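Local coordinates for protein valine-pyruvate aminotransferase (Salmonella typhimurium, PDB 3G7Q) that transfers the amino group of valine to pyruvate, yielding 3-methyl-2-oxobutanoate and alanine, with pyridoxal 5'-phosphate as cofactor, at residues G32-G37 with R363-V368; I340-W345 with M390-E395. One frame throughout, in Å; residues are numbered along the deposited sequence. Where two conformers were deposited one is given.

Contact 1 (G32-G37 with R363-V368)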
ATOM      1  N   GLY A  32     -23.351 -21.670   4.921  1.00 57.29           N
ATOM      2  CA  GLY A  32     -24.449 -20.821   4.434  1.00 54.74           C
ATOM      3  C   GLY A  32     -24.690 -19.536   5.235  1.00 52.33           C
ATOM      4  O   GLY A  32     -25.843 -19.141   5.448  1.00 53.05           O
ATOM      5  N   ALA A  33     -23.610 -18.882   5.663  1.00 49.14           N
ATOM      6  CA  ALA A  33     -23.707 -17.628   6.421  1.00 46.54           C
ATOM      7  C   ALA A  33     -24.291 -16.512   5.575  1.00 43.03           C
ATOM      8  O   ALA A  33     -24.077 -16.457   4.355  1.00 43.60           O
ATOM      9  CB  ALA A  33     -22.340 -17.206   6.931  1.00 46.63           C
ATOM     10  N   ILE A  34     -25.030 -15.613   6.224  1.00 38.29           N
ATOM     11  CA  ILE A  34     -25.621 -14.455   5.550  1.00 37.44           C
ATOM     12  C   ILE A  34     -24.720 -13.302   5.982  1.00 36.34           C
ATOM     13  O   ILE A  34     -24.847 -12.773   7.094  1.00 35.05           O
ATOM     14  CB  ILE A  34     -27.079 -14.284   5.927  1.00 37.13           C
ATOM     15  CG1 ILE A  34     -27.859 -15.530   5.469  1.00 39.97           C
ATOM     16  CG2 ILE A  34     -27.633 -13.009   5.294  1.00 34.14           C
ATOM     17  CD1 ILE A  34     -29.172 -15.717   6.157  1.00 41.42           C
HETATM   18  N   MSE A  35     -23.783 -12.924   5.114  0.50 33.62           N
HETATM   19  CA  MSE A  35     -22.781 -11.905   5.429  0.50 34.84           C
HETATM   20  C   MSE A  35     -23.170 -10.528   4.878  0.50 33.68           C
HETATM   21  O   MSE A  35     -22.872 -10.202   3.730  0.50 35.48           O
HETATM   22  CB  MSE A  35     -21.407 -12.346   4.891  0.50 35.83           C
HETATM   23  CG  MSE A  35     -20.302 -11.268   4.941  0.50 37.65           C
HETATM   24 SE   MSE A  35     -20.065 -10.441   6.688  0.38 31.28          SE
HETATM   25  CE  MSE A  35     -18.506  -9.388   6.252  0.50 39.14           C
ATOM     26  N   LEU A  36     -23.788  -9.716   5.728  1.00 33.65           N
ATOM     27  CA  LEU A  36     -24.267  -8.363   5.363  1.00 32.94           C
ATOM     28  C   LEU A  36     -23.448  -7.266   5.996  1.00 34.43           C
ATOM     29  O   LEU A  36     -23.807  -6.092   5.887  1.00 34.01           O
ATOM     30  CB  LEU A  36     -25.743  -8.231   5.761  1.00 32.18           C
ATOM     31  CG  LEU A  36     -26.676  -9.302   5.177  1.00 36.00           C
ATOM     32  CD1 LEU A  36     -28.107  -9.090   5.631  1.00 34.38           C
ATOM     33  CD2 LEU A  36     -26.636  -9.341   3.635  1.00 36.12           C
ATOM     34  N   GLY A  37     -22.326  -7.632   6.614  1.00 32.99           N
ATOM     35  CA  GLY A  37     -21.456  -6.715   7.323  1.00 31.79           C
ATOM     36  C   GLY A  37     -20.229  -6.189   6.600  1.00 33.73           C
ATOM     37  O   GLY A  37     -19.425  -5.489   7.204  1.00 34.14           O
ATOM     38  N   ARG A 363     -27.358 -17.175  14.759  1.00 31.82           N
ATOM     39  CA  ARG A 363     -28.255 -17.664  13.722  1.00 32.12           C
ATOM     40  C   ARG A 363     -27.727 -17.501  12.303  1.00 33.63           C
ATOM     41  O   ARG A 363     -28.486 -17.635  11.351  1.00 34.38           O
ATOM     42  CB  ARG A 363     -29.603 -16.988  13.867  1.00 33.92           C
ATOM     43  CG  ARG A 363     -30.234 -17.288  15.202  1.00 33.08           C
ATOM     44  CD  ARG A 363     -31.656 -16.866  15.276  1.00 33.05           C
ATOM     45  NE  ARG A 363     -32.504 -17.605  14.344  1.00 32.11           N
ATOM     46  CZ  ARG A 363     -33.733 -17.239  14.007  1.00 33.88           C
ATOM     47  NH1 ARG A 363     -34.267 -16.131  14.506  1.00 31.54           N
ATOM     48  NH2 ARG A 363     -34.419 -17.957  13.138  1.00 34.40           N
ATOM     49  N   GLY A 364     -26.447 -17.193  12.156  1.00 32.97           N
ATOM     50  CA  GLY A 364     -25.808 -17.123  10.852  1.00 34.03           C
ATOM     51  C   GLY A 364     -25.916 -15.843  10.079  1.00 32.05           C
ATOM     52  O   GLY A 364     -25.663 -15.829   8.870  1.00 35.03           O
ATOM     53  N   VAL A 365     -26.275 -14.755  10.767  1.00 31.14           N
ATOM     54  CA  VAL A 365     -26.455 -13.452  10.134  1.00 29.74           C
ATOM     55  C   VAL A 365     -25.463 -12.458  10.736  1.00 31.17           C
ATOM     56  O   VAL A 365     -25.380 -12.305  11.960  1.00 31.32           O
ATOM     57  CB  VAL A 365     -27.901 -12.924  10.326  1.00 32.87           C
ATOM     58  CG1 VAL A 365     -28.072 -11.539   9.721  1.00 30.39           C
ATOM     59  CG2 VAL A 365     -28.926 -13.893   9.735  1.00 30.62           C
ATOM     60  N   LEU A 366     -24.675 -11.823   9.873  1.00 30.53           N
ATOM     61  CA  LEU A 366     -23.722 -10.832  10.291  1.00 32.28           C
ATOM     62  C   LEU A 366     -24.040  -9.439   9.734  1.00 33.49           C
ATOM     63  O   LEU A 366     -24.187  -9.276   8.522  1.00 32.03           O
ATOM     64  CB  LEU A 366     -22.328 -11.248   9.849  1.00 33.43           C
ATOM     65  CG  LEU A 366     -21.742 -12.485  10.533  1.00 37.24           C
ATOM     66  CD1 LEU A 366     -20.428 -12.759   9.855  1.00 39.63           C
ATOM     67  CD2 LEU A 366     -21.576 -12.311  12.069  1.00 35.60           C
HETATM   68  N   MSE A 367     -24.136  -8.457  10.652  1.00 31.97           N
HETATM   69  CA  MSE A 367     -24.308  -7.030  10.359  1.00 32.87           C
HETATM   70  C   MSE A 367     -23.339  -6.312  11.302  1.00 30.90           C
HETATM   71  O   MSE A 367     -22.785  -6.947  12.202  1.00 32.87           O
HETATM   72  CB  MSE A 367     -25.754  -6.579  10.594  1.00 33.19           C
HETATM   73  CG  MSE A 367     -26.703  -7.297   9.708  1.00 34.16           C
HETATM   74 SE   MSE A 367     -28.530  -6.619  10.040  0.75 33.25          SE
HETATM   75  CE  MSE A 367     -29.459  -7.470   8.543  1.00 39.84           C
ATOM     76  N   VAL A 368     -23.101  -5.019  11.085  1.00 29.19           N
ATOM     77  CA  VAL A 368     -22.137  -4.287  11.926  1.00 29.43           C
ATOM     78  C   VAL A 368     -22.822  -3.465  13.007  1.00 29.90           C
ATOM     79  O   VAL A 368     -23.696  -2.665  12.720  1.00 29.24           O
ATOM     80  CB  VAL A 368     -21.215  -3.348  11.108  1.00 28.91           C
ATOM     81  CG1 VAL A 368     -20.069  -2.860  11.998  1.00 30.13           C
ATOM     82  CG2 VAL A 368     -20.670  -4.068   9.860  1.00 33.81           C
TER

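Contact 2 (I340-W345 with M390-E395)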
ATOM      1  N   ILE A 340     -23.469   2.028  -0.668  1.00 30.23           N
ATOM      2  CA  ILE A 340     -23.927   0.636  -0.829  1.00 29.99           C
ATOM      3  C   ILE A 340     -24.466  -0.003   0.454  1.00 29.78           C
ATOM      4  O   ILE A 340     -24.580  -1.244   0.549  1.00 30.13           O
ATOM      5  CB  ILE A 340     -22.752  -0.234  -1.412  1.00 29.61           C
ATOM      6  CG1 ILE A 340     -21.542  -0.313  -0.453  1.00 30.60           C
ATOM      7  CG2 ILE A 340     -22.355   0.292  -2.835  1.00 30.99           C
ATOM      8  CD1 ILE A 340     -20.414  -1.317  -0.896  1.00 32.42           C
ATOM      9  N   PHE A 341     -24.794   0.853   1.418  1.00 29.86           N
ATOM     10  CA  PHE A 341     -25.252   0.410   2.724  1.00 29.79           C
ATOM     11  C   PHE A 341     -26.638   0.919   3.087  1.00 31.35           C
ATOM     12  O   PHE A 341     -27.097   1.914   2.564  1.00 30.36           O
ATOM     13  CB  PHE A 341     -24.314   0.951   3.812  1.00 30.53           C
ATOM     14  CG  PHE A 341     -22.862   0.654   3.553  1.00 29.58           C
ATOM     15  CD1 PHE A 341     -22.336  -0.606   3.810  1.00 30.91           C
ATOM     16  CD2 PHE A 341     -22.047   1.614   2.994  1.00 31.80           C
ATOM     17  CE1 PHE A 341     -21.001  -0.888   3.528  1.00 35.27           C
ATOM     18  CE2 PHE A 341     -20.690   1.324   2.705  1.00 32.54           C
ATOM     19  CZ  PHE A 341     -20.183   0.101   2.966  1.00 33.14           C
ATOM     20  N   LEU A 342     -27.268   0.202   4.006  1.00 29.00           N
ATOM     21  CA  LEU A 342     -28.431   0.697   4.699  1.00 29.11           C
ATOM     22  C   LEU A 342     -28.055   0.771   6.191  1.00 29.55           C
ATOM     23  O   LEU A 342     -27.428  -0.142   6.765  1.00 29.94           O
ATOM     24  CB  LEU A 342     -29.674  -0.151   4.473  1.00 28.41           C
ATOM     25  CG  LEU A 342     -30.276  -0.085   3.076  1.00 30.25           C
ATOM     26  CD1 LEU A 342     -31.428  -1.125   2.953  1.00 29.57           C
ATOM     27  CD2 LEU A 342     -30.768   1.330   2.739  1.00 31.36           C
ATOM     28  N   TRP A 343     -28.415   1.888   6.788  1.00 29.01           N
ATOM     29  CA  TRP A 343     -28.183   2.144   8.215  1.00 29.02           C
ATOM     30  C   TRP A 343     -29.531   2.051   8.889  1.00 27.99           C
ATOM     31  O   TRP A 343     -30.455   2.870   8.622  1.00 29.14           O
ATOM     32  CB  TRP A 343     -27.556   3.507   8.379  1.00 29.62           C
ATOM     33  CG  TRP A 343     -27.256   3.992   9.761  1.00 27.09           C
ATOM     34  CD1 TRP A 343     -27.920   4.940  10.460  1.00 29.09           C
ATOM     35  CD2 TRP A 343     -26.118   3.628  10.562  1.00 27.52           C
ATOM     36  NE1 TRP A 343     -27.300   5.167  11.648  1.00 29.37           N
ATOM     37  CE2 TRP A 343     -26.188   4.381  11.739  1.00 29.95           C
ATOM     38  CE3 TRP A 343     -25.068   2.719  10.400  1.00 29.32           C
ATOM     39  CZ2 TRP A 343     -25.240   4.274  12.762  1.00 29.17           C
ATOM     40  CZ3 TRP A 343     -24.110   2.619  11.403  1.00 29.22           C
ATOM     41  CH2 TRP A 343     -24.210   3.393  12.568  1.00 28.00           C
ATOM     42  N   LEU A 344     -29.625   1.061   9.779  1.00 27.81           N
ATOM     43  CA  LEU A 344     -30.868   0.729  10.457  1.00 29.45           C
ATOM     44  C   LEU A 344     -30.836   1.211  11.892  1.00 28.55           C
ATOM     45  O   LEU A 344     -29.914   0.871  12.634  1.00 29.25           O
ATOM     46  CB  LEU A 344     -31.087  -0.779  10.445  1.00 29.09           C
ATOM     47  CG  LEU A 344     -30.937  -1.463   9.060  1.00 33.82           C
ATOM     48  CD1 LEU A 344     -31.157  -2.988   9.170  1.00 30.39           C
ATOM     49  CD2 LEU A 344     -31.826  -0.809   7.998  1.00 30.44           C
ATOM     50  N   TRP A 345     -31.849   1.990  12.267  1.00 29.14           N
ATOM     51  CA  TRP A 345     -32.023   2.498  13.616  1.00 28.87           C
ATOM     52  C   TRP A 345     -33.262   1.837  14.222  1.00 29.29           C
ATOM     53  O   TRP A 345     -34.376   2.150  13.828  1.00 28.11           O
ATOM     54  CB  TRP A 345     -32.137   4.016  13.609  1.00 29.23           C
ATOM     55  CG  TRP A 345     -32.475   4.652  14.924  1.00 27.72           C
ATOM     56  CD1 TRP A 345     -32.217   4.162  16.183  1.00 32.03           C
ATOM     57  CD2 TRP A 345     -33.048   5.957  15.112  1.00 26.98           C
ATOM     58  NE1 TRP A 345     -32.668   5.058  17.135  1.00 31.48           N
ATOM     59  CE2 TRP A 345     -33.175   6.165  16.503  1.00 31.10           C
ATOM     60  CE3 TRP A 345     -33.476   6.959  14.240  1.00 29.53           C
ATOM     61  CZ2 TRP A 345     -33.718   7.333  17.038  1.00 30.56           C
ATOM     62  CZ3 TRP A 345     -34.045   8.127  14.788  1.00 30.32           C
ATOM     63  CH2 TRP A 345     -34.168   8.282  16.172  1.00 31.73           C
HETATM   64  N   MSE A 390     -25.848  -2.525   7.383  1.00 28.64           N
HETATM   65  CA  MSE A 390     -25.883  -3.669   6.479  1.00 28.94           C
HETATM   66  C   MSE A 390     -25.497  -3.221   5.070  1.00 29.94           C
HETATM   67  O   MSE A 390     -25.615  -2.034   4.723  1.00 31.45           O
HETATM   68  CB  MSE A 390     -27.257  -4.331   6.446  1.00 30.77           C
HETATM   69  CG  MSE A 390     -28.383  -3.446   6.011  1.00 29.87           C
HETATM   70 SE   MSE A 390     -29.984  -4.590   5.649  0.75 30.98          SE
HETATM   71  CE  MSE A 390     -29.527  -5.240   3.925  1.00 33.87           C
ATOM     72  N   ASN A 391     -25.065  -4.187   4.261  1.00 30.72           N
ATOM     73  CA  ASN A 391     -24.699  -3.987   2.854  1.00 30.70           C
ATOM     74  C   ASN A 391     -25.878  -4.511   2.044  1.00 32.89           C
ATOM     75  O   ASN A 391     -26.298  -5.648   2.270  1.00 33.57           O
ATOM     76  CB  ASN A 391     -23.404  -4.739   2.555  1.00 32.42           C
ATOM     77  CG  ASN A 391     -22.909  -4.529   1.143  1.00 37.48           C
ATOM     78  OD1 ASN A 391     -23.693  -4.552   0.195  1.00 34.31           O
ATOM     79  ND2 ASN A 391     -21.576  -4.367   0.992  1.00 34.43           N
ATOM     80  N   TYR A 392     -26.456  -3.690   1.162  1.00 32.94           N
ATOM     81  CA  TYR A 392     -27.664  -4.117   0.386  1.00 34.77           C
ATOM     82  C   TYR A 392     -27.366  -4.787  -0.964  1.00 35.15           C
ATOM     83  O   TYR A 392     -28.298  -5.097  -1.721  1.00 38.25           O
ATOM     84  CB  TYR A 392     -28.632  -2.937   0.187  1.00 32.48           C
ATOM     85  CG  TYR A 392     -28.138  -1.790  -0.675  1.00 31.73           C
ATOM     86  CD1 TYR A 392     -28.178  -1.875  -2.068  1.00 30.54           C
ATOM     87  CD2 TYR A 392     -27.676  -0.618  -0.103  1.00 31.23           C
ATOM     88  CE1 TYR A 392     -27.722  -0.848  -2.864  1.00 29.59           C
ATOM     89  CE2 TYR A 392     -27.267   0.440  -0.892  1.00 33.16           C
ATOM     90  CZ  TYR A 392     -27.268   0.311  -2.269  1.00 31.06           C
ATOM     91  OH  TYR A 392     -26.825   1.351  -3.058  1.00 30.55           O
ATOM     92  N   VAL A 393     -26.102  -5.021  -1.246  1.00 36.47           N
ATOM     93  CA  VAL A 393     -25.649  -5.639  -2.503  1.00 42.67           C
ATOM     94  C   VAL A 393     -25.861  -7.151  -2.671  1.00 46.36           C
ATOM     95  O   VAL A 393     -26.098  -7.595  -3.797  1.00 48.68           O
ATOM     96  CB  VAL A 393     -24.124  -5.378  -2.707  1.00 45.83           C
ATOM     97  CG1 VAL A 393     -23.533  -6.318  -3.737  1.00 56.49           C
ATOM     98  CG2 VAL A 393     -23.887  -3.945  -3.041  1.00 45.81           C
ATOM     99  N   PRO A 394     -25.744  -7.953  -1.595  1.00 45.52           N
ATOM    100  CA  PRO A 394     -25.916  -9.409  -1.792  1.00 46.37           C
ATOM    101  C   PRO A 394     -27.250  -9.806  -2.446  1.00 46.57           C
ATOM    102  O   PRO A 394     -28.204  -9.037  -2.467  1.00 44.63           O
ATOM    103  CB  PRO A 394     -25.822  -9.962  -0.373  1.00 46.08           C
ATOM    104  CG  PRO A 394     -24.979  -8.983   0.324  1.00 45.40           C
ATOM    105  CD  PRO A 394     -25.439  -7.652  -0.198  1.00 44.41           C
ATOM    106  N   GLU A 395     -27.310 -11.029  -2.976  0.80 49.58           N
ATOM    107  CA  GLU A 395     -28.516 -11.441  -3.692  0.80 50.01           C
ATOM    108  C   GLU A 395     -29.751 -11.370  -2.793  0.80 47.65           C
ATOM    109  O   GLU A 395     -29.677 -11.649  -1.599  0.80 44.48           O
ATOM    110  CB  GLU A 395     -28.357 -12.836  -4.312  0.80 53.48           C
ATOM    111  CG  GLU A 395     -27.270 -12.911  -5.411  0.80 58.45           C
ATOM    112  CD  GLU A 395     -27.485 -11.897  -6.532  0.80 62.26           C
ATOM    113  OE1 GLU A 395     -28.630 -11.711  -6.990  0.80 64.00           O
ATOM    114  OE2 GLU A 395     -26.497 -11.268  -6.955  0.80 74.18           O
TER

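Contact 1 (G32-G37 with R363-V368)
The flat groups that join I34 and L36 to G364 and L366 are peptide units, linked N-H to C=O. I34 N donates to G364 O at 2.7 Å, and L366 N donates to I34 O at 2.9 Å. L36 N meets L366 O, also at 2.9 Å, but the N-H...O angle is only 139°, consistent with L36 lying just past the strand.

On one face of this pair, I34 and V365 run side by side, I34 CD1 to V365 CG2 at 4.0 Å, and helix 396-416 packs against both; branched apolar residues suit that buried side. The other face carries L366 and M35, a selenomethionine like M367. With CG anti to the backbone N (chi1 170°) and a bend at chi2, the long, unbranched chain of M35 places its SE 3.9 Å from L366 CD1, and L24 of helix 17-25 touches both. Farther along, L36 CD1 meets M367 CE at 3.6 Å.

G364 is the C-prime residue of the Schellman motif ending helix 353-362; at its positive phi a CB would press on the carbonyl O of R363, so glycine fits there. The whole is a short parallel two-stranded sheet, tying the N-terminal segment to the C-terminal part of an aminotransferase of the class I and II family.

Contact 2 (I340-W345 with M390-E395)
L342 and Y392 set their side chains at about a right angle, L342 CG standing 4.1 Å from Y392 CD2. Y392 has its CG between the backbone N and carbonyl carbon (chi1 66°), which turns the ring toward L342 and lets the hydroxyl hydrogen-bond to A339 O, so a tyrosine serves both the apolar packing and the polar end. M390, a selenomethionine, takes the same kind of first torsion, chi1 59°, laying M390 CG 3.9 Å from L342 CB, while M390 SE lies 4.0 Å from L344 CD1. These long, flexible and branched chains fill the buried face, where L342 also meets helix 299-325.

The opposite face holds F341 and N391. The F341 ring turns an edge to M390 O, while I340 CG1 lies over one face, offset toward the rim. The I340 side chain slants across that of N391, I340 CD1 3.8 Å from N391 ND2. That amide is held at both ends: N391 OD1 accepts from V393 N at 2.8 Å, and ND2 binds G38 O and N40 O.

L342 N to M390 O and M390 N to L342 O, both 2.9 Å, make an antiparallel hydrogen-bonded pair; F341 and N391 are the adjacent non-hydrogen-bonded one. Y392 N adds a bond to I340 O. The pair lies in the mixed sheet; strand 387-391 ends in an Asx turn at N391, and E395 occupies the N-cap position of helix 396-416.

The segments alternate along the chain: 32-37, 340-345, 363-368, then 390-395, and the centres of the two contacts lie about 12 Å apart. Contact 2 joins neighbouring strands, 341-345 and 387-391, of the mixed sheet, one of whose outermost strands, 368-369, closely follows the 365-366 strand of contact 1. The contacts touch where L36 O probably accepts a hydrogen bond from N391 N and where M367 CE packs on M390 SE. Helix 396-416, which starts just after contact 2, returns to lie against contact 1. The N-terminal segment is thereby built into the same part of the fold as residues more than 300 positions later.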